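Local coordinates for protein sugar-phosphate aldolase (Thermotoga maritima, PDB 1PVT) that belongs to the class II aldolase and adducin family, with an AraD-like alpha/beta fold built on a mixed sheet, at residues 29-34 against 121-126. Sequence-based numbering, arbitrary orientation.
Sequences NISVRL and KAIVHT
S31 and I123 sit directly across from each other where segments 29-34 and 121-126 run antiparallel, and the two strands are tightly knit here. S31 N donates to I123 O and I123 N to S31 O, both at 2.8 Å, and the S31 hydroxyl leans over the neighbouring strand, its OG 3.2 Å from I123 CB. A chi1 of 69°, which sets OG between the backbone N and the carbonyl carbon, turns the oxygen that way; its hydrogen bonds go to H106 and H110 of helix 103-115, the helix that also covers I123. Two residues along, N29 and H125 form the next hydrogen-bonded pair, with H125 N reaching N29 O at 2.9 Å and 172°, almost straight. These are neighbouring central strands of the mixed sheet in this AraD-like fold, flanked by strands 58-63 and 196-200. On the face bearing I30, V32, A122 and V124, contact across the strands is looser: I30 CG2 and V124 CG2 are 4.3 Å apart, while helices 2-19 and 203-224 pack against this side. The partly exposed end is at K121, whose O still accepts R33 N at 2.8 Å. Beyond CG the K121 side chain is extended and runs alongside V32, its CD 3.9 Å from V32 CG1, whereas R33 bends at chi3 (46°) and brings one face of its guanidinium over K121 CA.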
ATOM      1  N   ASN A  29      -1.263  -2.914   5.602  1.00 50.78           N
ATOM      2  CA  ASN A  29      -0.979  -4.124   4.861  1.00 47.33           C
ATOM      3  C   ASN A  29       0.005  -3.821   3.781  1.00 45.78           C
ATOM      4  O   ASN A  29       0.204  -2.662   3.415  1.00 44.83           O
ATOM      5  CB  ASN A  29      -2.253  -4.663   4.238  1.00 46.52           C
ATOM      6  CG  ASN A  29      -3.291  -4.994   5.270  1.00 46.75           C
ATOM      7  OD1 ASN A  29      -3.179  -5.995   5.989  1.00 45.15           O
ATOM      8  ND2 ASN A  29      -4.307  -4.141   5.372  1.00 46.94           N
ATOM      9  N   ILE A  30       0.604  -4.881   3.260  1.00 44.74           N
ATOM     10  CA  ILE A  30       1.589  -4.767   2.199  1.00 43.02           C
ATOM     11  C   ILE A  30       1.235  -5.801   1.154  1.00 45.02           C
ATOM     12  O   ILE A  30       0.647  -6.828   1.476  1.00 45.43           O
ATOM     13  CB  ILE A  30       3.002  -5.082   2.731  1.00 39.41           C
ATOM     14  CG1 ILE A  30       3.336  -4.148   3.910  1.00 34.80           C
ATOM     15  CG2 ILE A  30       4.018  -4.975   1.594  1.00 38.63           C
ATOM     16  CD1 ILE A  30       4.599  -4.502   4.656  1.00 27.85           C
ATOM     17  N   SER A  31       1.582  -5.535  -0.096  1.00 49.12           N
ATOM     18  CA  SER A  31       1.308  -6.489  -1.173  1.00 53.46           C
ATOM     19  C   SER A  31       2.338  -6.351  -2.297  1.00 55.42           C
ATOM     20  O   SER A  31       2.623  -5.242  -2.787  1.00 54.57           O
ATOM     21  CB  SER A  31      -0.108  -6.295  -1.741  1.00 53.44           C
ATOM     22  OG  SER A  31      -0.222  -5.067  -2.457  1.00 55.15           O
ATOM     23  N   VAL A  32       2.906  -7.484  -2.694  1.00 58.14           N
ATOM     24  CA  VAL A  32       3.901  -7.486  -3.755  1.00 62.16           C
ATOM     25  C   VAL A  32       3.466  -8.469  -4.830  1.00 65.08           C
ATOM     26  O   VAL A  32       3.015  -9.582  -4.535  1.00 65.24           O
ATOM     27  CB  VAL A  32       5.307  -7.897  -3.226  1.00 62.23           C
ATOM     28  CG1 VAL A  32       6.375  -7.645  -4.305  1.00 61.49           C
ATOM     29  CG2 VAL A  32       5.631  -7.118  -1.959  1.00 62.23           C
ATOM     30  N   ARG A  33       3.604  -8.044  -6.079  1.00 68.97           N
ATOM     31  CA  ARG A  33       3.226  -8.870  -7.211  1.00 72.05           C
ATOM     32  C   ARG A  33       4.432  -9.639  -7.720  1.00 74.26           C
ATOM     33  O   ARG A  33       5.436  -9.051  -8.112  1.00 73.96           O
ATOM     34  CB  ARG A  33       2.647  -7.980  -8.313  1.00 72.12           C
ATOM     35  CG  ARG A  33       2.236  -8.709  -9.568  1.00 72.36           C
ATOM     36  CD  ARG A  33       1.222  -7.893 -10.346  1.00 72.69           C
ATOM     37  NE  ARG A  33       1.596  -6.482 -10.465  1.00 73.58           N
ATOM     38  CZ  ARG A  33       2.480  -5.999 -11.332  1.00 73.44           C
ATOM     39  NH1 ARG A  33       3.101  -6.807 -12.178  1.00 74.15           N
ATOM     40  NH2 ARG A  33       2.732  -4.700 -11.359  1.00 73.35           N
ATOM     41  N   LEU A  34       4.336 -10.961  -7.678  1.00 77.75           N
ATOM     42  CA  LEU A  34       5.408 -11.815  -8.162  1.00 81.68           C
ATOM     43  C   LEU A  34       5.287 -11.930  -9.682  1.00 85.13           C
ATOM     44  O   LEU A  34       4.188 -12.093 -10.223  1.00 85.95           O
ATOM     45  CB  LEU A  34       5.304 -13.198  -7.517  1.00 80.41           C
ATOM     46  CG  LEU A  34       6.167 -13.484  -6.288  1.00 79.66           C
ATOM     47  CD1 LEU A  34       6.667 -12.184  -5.681  1.00 79.70           C
ATOM     48  CD2 LEU A  34       5.363 -14.309  -5.282  1.00 78.47           C
ATOM     49  N   LYS A 121       5.578  -3.073  -8.825  1.00 64.12           N
ATOM     50  CA  LYS A 121       5.136  -4.370  -8.307  1.00 60.65           C
ATOM     51  C   LYS A 121       4.746  -4.376  -6.806  1.00 56.78           C
ATOM     52  O   LYS A 121       4.186  -5.363  -6.323  1.00 55.16           O
ATOM     53  CB  LYS A 121       6.229  -5.419  -8.547  1.00 62.11           C
ATOM     54  CG  LYS A 121       7.479  -5.149  -7.722  1.00 66.15           C
ATOM     55  CD  LYS A 121       8.337  -6.400  -7.439  1.00 68.54           C
ATOM     56  CE  LYS A 121       9.369  -6.122  -6.313  1.00 68.35           C
ATOM     57  NZ  LYS A 121      10.257  -7.289  -5.963  1.00 68.45           N
ATOM     58  N   ALA A 122       5.011  -3.286  -6.077  1.00 53.41           N
ATOM     59  CA  ALA A 122       4.695  -3.236  -4.639  1.00 50.41           C
ATOM     60  C   ALA A 122       3.727  -2.156  -4.134  1.00 47.72           C
ATOM     61  O   ALA A 122       3.734  -1.024  -4.609  1.00 45.89           O
ATOM     62  CB  ALA A 122       5.994  -3.152  -3.845  1.00 50.71           C
ATOM     63  N   ILE A 123       2.908  -2.527  -3.147  1.00 46.17           N
ATOM     64  CA  ILE A 123       1.930  -1.621  -2.521  1.00 45.77           C
ATOM     65  C   ILE A 123       1.949  -1.657  -0.978  1.00 45.17           C
ATOM     66  O   ILE A 123       1.750  -2.710  -0.357  1.00 44.58           O
ATOM     67  CB  ILE A 123       0.492  -1.947  -2.930  1.00 46.16           C
ATOM     68  CG1 ILE A 123       0.332  -1.809  -4.437  1.00 46.14           C
ATOM     69  CG2 ILE A 123      -0.466  -1.001  -2.209  1.00 46.34           C
ATOM     70  CD1 ILE A 123      -1.041  -2.185  -4.910  1.00 44.92           C
ATOM     71  N   VAL A 124       2.163  -0.497  -0.366  1.00 44.39           N
ATOM     72  CA  VAL A 124       2.208  -0.400   1.084  1.00 42.63           C
ATOM     73  C   VAL A 124       1.111   0.549   1.519  1.00 42.54           C
ATOM     74  O   VAL A 124       1.078   1.691   1.067  1.00 42.46           O
ATOM     75  CB  VAL A 124       3.571   0.180   1.575  1.00 41.84           C
ATOM     76  CG1 VAL A 124       3.529   0.412   3.058  1.00 40.84           C
ATOM     77  CG2 VAL A 124       4.703  -0.758   1.255  1.00 40.28           C
ATOM     78  N   HIS A 125       0.210   0.076   2.378  1.00 43.05           N
ATOM     79  CA  HIS A 125      -0.873   0.911   2.900  1.00 43.90           C
ATOM     80  C   HIS A 125      -0.769   1.017   4.430  1.00 45.44           C
ATOM     81  O   HIS A 125      -0.802   0.001   5.139  1.00 44.59           O
ATOM     82  CB  HIS A 125      -2.244   0.339   2.532  1.00 42.47           C
ATOM     83  CG  HIS A 125      -3.380   1.005   3.248  1.00 42.13           C
ATOM     84  ND1 HIS A 125      -4.216   0.330   4.110  1.00 41.56           N
ATOM     85  CD2 HIS A 125      -3.789   2.296   3.263  1.00 41.36           C
ATOM     86  CE1 HIS A 125      -5.090   1.175   4.627  1.00 41.51           C
ATOM     87  NE2 HIS A 125      -4.853   2.376   4.129  1.00 41.40           N
ATOM     88  N   THR A 126      -0.656   2.243   4.937  1.00 46.78           N
ATOM     89  CA  THR A 126      -0.528   2.445   6.373  1.00 47.43           C
ATOM     90  C   THR A 126      -1.150   3.782   6.779  1.00 48.51           C
ATOM     91  O   THR A 126      -1.595   4.543   5.923  1.00 48.06           O
ATOM     92  CB  THR A 126       0.970   2.369   6.782  1.00 47.20           C
ATOM     93  OG1 THR A 126       1.079   2.154   8.195  1.00 48.25           O
ATOM     94  CG2 THR A 126       1.703   3.640   6.385  1.00 44.73           C
TER